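Local coordinates for protein shikimate dehydrogenase (NADP(+)) (Thermotoga maritima, PDB 3U62) that probably catalyses the reversible NADPH-linked reduction of 3-dehydroshikimate to shikimate, a step in making chorismate and the aromatic amino acids, at residues A[11-14]-A[15-18]; A[205-208]-A[209-213]; A[228-231]-A[232-236]. All blocks are in the same frame, centred on the assembly; numbering follows the deposited sequence.

In the fold
The three contacts follow one another along the chain; none nests in or crosses another. Each is local, between directly adjoining segments, so none closes a long loop. Contact 1 comes first, where the loop after strand 2-7 enters helix 15-26 of the substrate-binding domain. Contact 2 lies on helix 205-213, beside the parallel sheet of the Rossmann-type NADP-binding domain. Contact 3 follows on helix 222-235, by which the chain returns to the first domain. Contacts 1 and 3 come within about 5 Å at their nearest atoms without touching. Phe225 and Tyr19 link the two helices there. Contacts 2 and 3 lie on opposite sides of the chain's centre, with centres about 31 Å apart.

Contact 1: A[11-14]-A[15-18]; sequences RHSI and SPRL. With SO4 (sulfate ion), chain B.
Ser13 caps the turn into helix 15-26 of the substrate-binding domain, its OG accepting Ser15 N at 3.1 Å. Residues Ser13, Ile14 and Ser15 are predicted to bind shikimate. Here a sulfate ion, probably from the crystallisation liquor, occupies this spot. From CB of Ser13 outward, CB faces sulfate O2, and OG donates to sulfate O4 at 2.6 Å. With OG anti to the backbone N (chi1 175°), one hydroxyl serves both the anion and the helix start. Ser15 OG also donates to sulfate O4, at 2.7 Å. The amide of Ile14 gives a nearly straight bond to sulfate O1, with an N-H...O angle of 168°. Two hydroxyls and a backbone amide thus grip the anion, and a weak bond from Ser15 N adds to them.

The side chain of Ile14 divides. Its CG1 lies near sulfate O1, CG2 meets Arg17 NH2 at 3.5 Å, and CD1 lies alongside Leu18 CD1. Phe225 of helix 222-235 touches Ile14, Ser15 and Leu18, and Tyr201, a predicted shikimate-binding residue, also packs on Ile14. A water bridges the turn, donating to Ser13 O at 2.6 Å and accepting from Arg17 N at 3.0 Å.

Contact 2: A[205-208]-A[209-213]; sequences PLVV and KARKL
Pro205 opens the first turn of helix 205-213, and its carbonyl O accepts Lys209 N at 2.9 Å. CB of Lys209 also packs against this oxygen, at 3.3 Å. The lysine chain then bends at chi2 and chi3.

Leu206 is buried. Its O takes Ala210 N at 3.0 Å, and CB of Ala210 rests near the same oxygen. The leucine side chain packs on Val196 of strand 195-198 and on Leu190 of helix 187-190.

Val207 carries the main side-chain contact. Its O accepts Arg211 N, and the two side chains run side by side in the same direction. CG1 of Val207 sits over the centre of one face of the Arg211 guanidinium, 3.5 Å from CZ. Val207 places this methyl anti to its own backbone N (chi1 167°), while the arginine chain stays extended from CG to NE and reaches over it. Arg211 NH1 forms a salt bridge with Asp203, just before the helix, which fixes the end of the arginine beside the valine.

Val208 completes the set: its O accepts Lys212 N at 3.1 Å, with CG of Lys212 lying near the same oxygen.

Val207 and Ala210 both touch Ile218 of strand 217-219. The helix thus covers the sheet as the crossover of a beta-alpha-beta unit, strand 195-198 to strand 217-219, as in a Rossmann-type NADP-binding domain.

Contact 3: A[228-231]-A[232-236]; sequences QAME and NLKIW
Gln228 and Asn232 meet one turn apart on helix 222-235, which packs against the substrate-binding domain. Asn232 ND2 donates to Gln228 OE1 at 3.0 Å. The bond is bent, with an N-H...O angle of 143°, and the donor stands above the carbonyl plane. The two amide planes are turned 75° apart. Gln228 reaches this position with CG between its backbone N and carbonyl carbon (chi1 67°) and the chain bent at chi2. The backbone reinforces the pair: Asn232 N donates to Gln228 O at 2.9 Å.

A second shell fixes both amides. Asn232 OD1 is hydrogen-bonded to Thr93 OG1, and ND2 has a second partner in the hydroxyl of Tyr19, on helix 15-26. Gln228 NE2 binds the carbonyl of Phe225. The Gln228 side chain lies about 4 Å from those of Asn83 and Asp94, both predicted shikimate-binding residues. With an alanine at Asn232, Gln228 OE1, Thr93 OG1 and the Tyr19 hydroxyl would each probably lose a partner, and the Gln228 amide would be freer to turn.

Farther round the helix, Met230 and Lys234 run side by side, with Met230 CG 3.9 Å from Lys234 CE. The side chain of Met230 also packs on Phe244 and Tyr239. Glu231 OE1 and Lys234 NZ stand 4.9 Å apart, with no direct contact. One water joins them, donating to Glu231 OE1 at 2.8 Å and accepting from Lys234 NZ at 2.6 Å.

Contact 1: A[11-14]-A[15-18]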
loop_
_atom_site.group_PDB
_atom_site.type_symbol
_atom_site.label_atom_id
_atom_site.label_comp_id
_atom_site.label_asym_id
_atom_site.label_seq_id
_atom_site.Cartn_x
_atom_site.Cartn_y
_atom_site.Cartn_z
ATOM N N ARG A 11 -14.077 -7.311 -3.196
ATOM C CA ARG A 11 -15.471 -6.902 -3.399
ATOM C C ARG A 11 -15.885 -5.652 -2.604
ATOM O O ARG A 11 -16.805 -4.941 -3.004
ATOM C CB ARG A 11 -16.430 -8.070 -3.131
ATOM C CG ARG A 11 -16.525 -8.486 -1.677
ATOM C CD ARG A 11 -16.954 -9.933 -1.533
ATOM N NE ARG A 11 -17.068 -10.305 -0.125
ATOM C CZ ARG A 11 -16.047 -10.675 0.646
ATOM N NH1 ARG A 11 -14.815 -10.738 0.156
ATOM N NH2 ARG A 11 -16.261 -10.989 1.916
ATOM N N HIS A 12 -15.195 -5.390 -1.493
ATOM C CA HIS A 12 -15.473 -4.216 -0.661
ATOM C C HIS A 12 -14.501 -3.064 -0.901
ATOM O O HIS A 12 -14.378 -2.153 -0.071
ATOM C CB HIS A 12 -15.547 -4.613 0.816
ATOM C CG HIS A 12 -16.769 -5.405 1.148
ATOM N ND1 HIS A 12 -16.725 -6.712 1.583
ATOM C CD2 HIS A 12 -18.081 -5.083 1.057
ATOM C CE1 HIS A 12 -17.958 -7.153 1.768
ATOM N NE2 HIS A 12 -18.798 -6.184 1.455
ATOM N N SER A 13 -13.830 -3.109 -2.050
ATOM C CA SER A 13 -12.896 -2.068 -2.471
ATOM C C SER A 13 -13.588 -0.719 -2.613
ATOM O O SER A 13 -14.721 -0.638 -3.096
ATOM C CB SER A 13 -12.240 -2.450 -3.800
ATOM O OG SER A 13 -11.423 -1.404 -4.295
ATOM N N ILE A 14 -12.892 0.335 -2.197
ATOM C CA ILE A 14 -13.394 1.703 -2.327
ATOM C C ILE A 14 -13.065 2.308 -3.697
ATOM O O ILE A 14 -13.558 3.386 -4.040
ATOM C CB ILE A 14 -12.859 2.631 -1.199
ATOM C CG1 ILE A 14 -11.334 2.811 -1.314
ATOM C CG2 ILE A 14 -13.270 2.097 0.180
ATOM C CD1 ILE A 14 -10.813 4.028 -0.573
ATOM N N SER A 15 -12.235 1.611 -4.470
ATOM C CA SER A 15 -11.755 2.123 -5.754
ATOM C C SER A 15 -12.832 2.307 -6.838
ATOM O O SER A 15 -12.898 3.382 -7.436
ATOM C CB SER A 15 -10.582 1.287 -6.282
ATOM O OG SER A 15 -9.401 1.543 -5.545
ATOM N N PRO A 16 -13.677 1.279 -7.096
ATOM C CA PRO A 16 -14.643 1.461 -8.188
ATOM C C PRO A 16 -15.510 2.719 -8.072
ATOM O O PRO A 16 -15.628 3.457 -9.050
ATOM C CB PRO A 16 -15.501 0.196 -8.110
ATOM C CG PRO A 16 -14.590 -0.823 -7.538
ATOM C CD PRO A 16 -13.758 -0.083 -6.530
ATOM N N ARG A 17 -16.094 2.966 -6.901
ATOM C CA ARG A 17 -16.959 4.138 -6.708
ATOM C C ARG A 17 -16.214 5.449 -6.968
ATOM O O ARG A 17 -16.762 6.365 -7.586
ATOM C CB ARG A 17 -17.587 4.148 -5.306
ATOM C CG ARG A 17 -16.577 4.319 -4.183
ATOM C CD ARG A 17 -17.194 4.702 -2.857
ATOM N NE ARG A 17 -16.143 4.893 -1.852
ATOM C CZ ARG A 17 -16.316 4.800 -0.536
ATOM N NH1 ARG A 17 -17.510 4.512 -0.032
ATOM N NH2 ARG A 17 -15.288 4.988 0.281
ATOM N N LEU A 18 -14.966 5.525 -6.506
ATOM C CA LEU A 18 -14.165 6.740 -6.627
ATOM C C LEU A 18 -13.700 7.014 -8.054
ATOM O O LEU A 18 -13.861 8.132 -8.547
ATOM C CB LEU A 18 -12.980 6.718 -5.658
ATOM C CG LEU A 18 -13.316 7.080 -4.207
ATOM C CD1 LEU A 18 -12.262 6.517 -3.269
ATOM C CD2 LEU A 18 -13.456 8.596 -4.026
HETATM S S SO4 B . -9.223 -0.718 -2.125
HETATM O O1 SO4 B . -10.251 -0.472 -1.116
HETATM O O2 SO4 B . -9.231 -2.128 -2.502
HETATM O O3 SO4 B . -7.917 -0.369 -1.579
HETATM O O4 SO4 B . -9.488 0.111 -3.304
HETATM O O HOH W 1 -16.119 1.024 -4.608
#

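Contact 2: A[205-208]-A[209-213]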
loop_
_atom_site.group_PDB
_atom_site.type_symbol
_atom_site.label_atom_id
_atom_site.label_comp_id
_atom_site.label_asym_id
_atom_site.label_seq_id
_atom_site.Cartn_x
_atom_site.Cartn_y
_atom_site.Cartn_z
ATOM N N PRO A 205 -7.209 -0.399 15.582
ATOM C CA PRO A 205 -6.809 -0.310 16.986
ATOM C C PRO A 205 -5.444 0.361 17.186
ATOM O O PRO A 205 -5.273 1.113 18.148
ATOM C CB PRO A 205 -6.764 -1.774 17.423
ATOM C CG PRO A 205 -7.804 -2.429 16.588
ATOM C CD PRO A 205 -7.719 -1.744 15.247
ATOM N N LEU A 206 -4.496 0.095 16.285
ATOM C CA LEU A 206 -3.171 0.719 16.335
ATOM C C LEU A 206 -3.247 2.245 16.245
ATOM O O LEU A 206 -2.627 2.952 17.044
ATOM C CB LEU A 206 -2.263 0.164 15.227
ATOM C CG LEU A 206 -0.866 0.779 15.054
ATOM C CD1 LEU A 206 0.032 0.498 16.257
ATOM C CD2 LEU A 206 -0.218 0.279 13.774
ATOM N N VAL A 207 -4.011 2.738 15.270
ATOM C CA VAL A 207 -4.200 4.174 15.058
ATOM C C VAL A 207 -4.891 4.823 16.261
ATOM O O VAL A 207 -4.459 5.876 16.738
ATOM C CB VAL A 207 -4.992 4.448 13.746
ATOM C CG1 VAL A 207 -5.470 5.893 13.670
ATOM C CG2 VAL A 207 -4.141 4.108 12.529
ATOM N N VAL A 208 -5.952 4.178 16.743
ATOM C CA VAL A 208 -6.711 4.656 17.900
ATOM C C VAL A 208 -5.838 4.714 19.160
ATOM O O VAL A 208 -5.907 5.682 19.921
ATOM C CB VAL A 208 -7.987 3.799 18.136
ATOM C CG1 VAL A 208 -8.693 4.196 19.430
ATOM C CG2 VAL A 208 -8.943 3.928 16.954
ATOM N N LYS A 209 -5.017 3.684 19.362
ATOM C CA LYS A 209 -4.091 3.633 20.495
ATOM C C LYS A 209 -3.056 4.752 20.414
ATOM O O LYS A 209 -2.772 5.412 21.417
ATOM C CB LYS A 209 -3.384 2.273 20.549
ATOM C CG LYS A 209 -2.650 1.983 21.865
ATOM C CD LYS A 209 -3.447 1.055 22.771
ATOM C CE LYS A 209 -4.427 1.813 23.663
ATOM N NZ LYS A 209 -5.225 0.895 24.521
ATOM N N ALA A 210 -2.501 4.956 19.221
ATOM C CA ALA A 210 -1.510 6.004 18.984
ATOM C C ALA A 210 -2.058 7.387 19.331
ATOM O O ALA A 210 -1.340 8.227 19.877
ATOM C CB ALA A 210 -1.032 5.965 17.545
ATOM N N ARG A 211 -3.330 7.617 19.000
ATOM C CA ARG A 211 -4.009 8.871 19.328
ATOM C C ARG A 211 -4.167 9.054 20.830
ATOM O O ARG A 211 -3.942 10.150 21.349
ATOM C CB ARG A 211 -5.373 8.945 18.644
ATOM C CG ARG A 211 -5.300 9.274 17.171
ATOM C CD ARG A 211 -6.649 9.124 16.513
ATOM N NE ARG A 211 -6.547 9.197 15.059
ATOM C CZ ARG A 211 -7.469 8.737 14.219
ATOM N NH1 ARG A 211 -8.574 8.158 14.679
ATOM N NH2 ARG A 211 -7.286 8.849 12.911
ATOM N N LYS A 212 -4.554 7.981 21.517
ATOM C CA LYS A 212 -4.676 7.991 22.974
ATOM C C LYS A 212 -3.360 8.369 23.654
ATOM O O LYS A 212 -3.365 9.009 24.708
ATOM C CB LYS A 212 -5.156 6.631 23.490
ATOM C CG LYS A 212 -6.627 6.346 23.237
ATOM C CD LYS A 212 -7.057 5.043 23.890
ATOM C CE LYS A 212 -8.516 4.738 23.596
ATOM N NZ LYS A 212 -8.916 3.393 24.098
ATOM N N LEU A 213 -2.243 7.979 23.042
ATOM C CA LEU A 213 -0.918 8.186 23.630
ATOM C C LEU A 213 -0.235 9.481 23.179
ATOM O O LEU A 213 0.826 9.843 23.695
ATOM C CB LEU A 213 -0.018 6.973 23.360
ATOM C CG LEU A 213 -0.489 5.625 23.924
ATOM C CD1 LEU A 213 0.308 4.480 23.317
ATOM C CD2 LEU A 213 -0.414 5.588 25.448
#

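Contact 3: A[228-231]-A[232-236]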
loop_
_atom_site.group_PDB
_atom_site.type_symbol
_atom_site.label_atom_id
_atom_site.label_comp_id
_atom_site.label_asym_id
_atom_site.label_seq_id
_atom_site.Cartn_x
_atom_site.Cartn_y
_atom_site.Cartn_z
ATOM N N GLN A 228 -1.365 7.223 -4.597
ATOM C CA GLN A 228 -1.191 6.113 -5.542
ATOM C C GLN A 228 -2.221 6.193 -6.667
ATOM O O GLN A 228 -1.903 5.902 -7.820
ATOM C CB GLN A 228 -1.167 4.731 -4.857
ATOM C CG GLN A 228 -2.466 4.265 -4.195
ATOM C CD GLN A 228 -3.423 3.559 -5.149
ATOM O OE1 GLN A 228 -3.010 2.782 -6.012
ATOM N NE2 GLN A 228 -4.715 3.824 -4.982
ATOM N N ALA A 229 -3.442 6.606 -6.324
ATOM C CA ALA A 229 -4.507 6.809 -7.308
ATOM C C ALA A 229 -4.135 7.902 -8.305
ATOM O O ALA A 229 -4.377 7.761 -9.505
ATOM C CB ALA A 229 -5.818 7.143 -6.614
ATOM N N MET A 230 -3.550 8.985 -7.795
ATOM C CA MET A 230 -3.046 10.076 -8.624
ATOM C C MET A 230 -2.017 9.564 -9.630
ATOM O O MET A 230 -2.097 9.876 -10.822
ATOM C CB MET A 230 -2.431 11.168 -7.744
ATOM C CG MET A 230 -1.799 12.327 -8.509
ATOM S SD MET A 230 -0.948 13.503 -7.439
ATOM C CE MET A 230 -2.331 14.270 -6.596
ATOM N N GLU A 231 -1.062 8.773 -9.142
ATOM C CA GLU A 231 -0.011 8.209 -9.985
ATOM C C GLU A 231 -0.572 7.228 -11.019
ATOM O O GLU A 231 -0.126 7.221 -12.169
ATOM C CB GLU A 231 1.069 7.542 -9.127
ATOM C CG GLU A 231 2.385 7.253 -9.858
ATOM C CD GLU A 231 3.232 8.491 -10.118
ATOM O OE1 GLU A 231 3.011 9.536 -9.440
ATOM O OE2 GLU A 231 4.122 8.417 -11.013
ATOM N N ASN A 232 -1.543 6.411 -10.604
ATOM C CA ASN A 232 -2.238 5.492 -11.512
ATOM C C ASN A 232 -2.831 6.224 -12.706
ATOM O O ASN A 232 -2.649 5.811 -13.853
ATOM C CB ASN A 232 -3.373 4.753 -10.791
ATOM C CG ASN A 232 -2.881 3.818 -9.703
ATOM O OD1 ASN A 232 -1.717 3.418 -9.678
ATOM N ND2 ASN A 232 -3.780 3.457 -8.795
ATOM N N LEU A 233 -3.542 7.313 -12.419
ATOM C CA LEU A 233 -4.215 8.100 -13.447
ATOM C C LEU A 233 -3.228 8.790 -14.382
ATOM O O LEU A 233 -3.512 8.953 -15.573
ATOM C CB LEU A 233 -5.171 9.119 -12.817
ATOM C CG LEU A 233 -6.404 8.558 -12.096
ATOM C CD1 LEU A 233 -7.070 9.637 -11.273
ATOM C CD2 LEU A 233 -7.406 7.941 -13.073
ATOM N N LYS A 234 -2.075 9.189 -13.847
ATOM C CA LYS A 234 -1.008 9.771 -14.661
ATOM C C LYS A 234 -0.425 8.734 -15.624
ATOM O O LYS A 234 -0.203 9.029 -16.802
ATOM C CB LYS A 234 0.096 10.366 -13.783
ATOM C CG LYS A 234 -0.291 11.657 -13.075
ATOM C CD LYS A 234 0.865 12.190 -12.245
ATOM C CE LYS A 234 0.476 13.452 -11.494
ATOM N NZ LYS A 234 1.631 14.036 -10.755
ATOM N N ILE A 235 -0.188 7.526 -15.111
ATOM C CA ILE A 235 0.295 6.408 -15.925
ATOM C C ILE A 235 -0.708 6.061 -17.031
ATOM O O ILE A 235 -0.320 5.821 -18.178
ATOM C CB ILE A 235 0.621 5.165 -15.051
ATOM C CG1 ILE A 235 1.893 5.423 -14.235
ATOM C CG2 ILE A 235 0.784 3.909 -15.910
ATOM C CD1 ILE A 235 2.156 4.412 -13.138
ATOM N N TRP A 236 -1.992 6.068 -16.681
ATOM C CA TRP A 236 -3.061 5.753 -17.628
ATOM C C TRP A 236 -3.362 6.896 -18.608
ATOM O O TRP A 236 -4.156 6.729 -19.540
ATOM C CB TRP A 236 -4.327 5.320 -16.875
ATOM C CG TRP A 236 -4.170 4.026 -16.109
ATOM C CD1 TRP A 236 -3.317 2.998 -16.402
ATOM C CD2 TRP A 236 -4.902 3.615 -14.943
ATOM N NE1 TRP A 236 -3.463 1.981 -15.491
ATOM C CE2 TRP A 236 -4.431 2.329 -14.587
ATOM C CE3 TRP A 236 -5.913 4.205 -14.169
ATOM C CZ2 TRP A 236 -4.930 1.624 -13.485
ATOM C CZ3 TRP A 236 -6.409 3.502 -13.071
ATOM C CH2 TRP A 236 -5.915 2.224 -12.742
HETATM O O HOH W 2 2.212 12.224 -9.055
#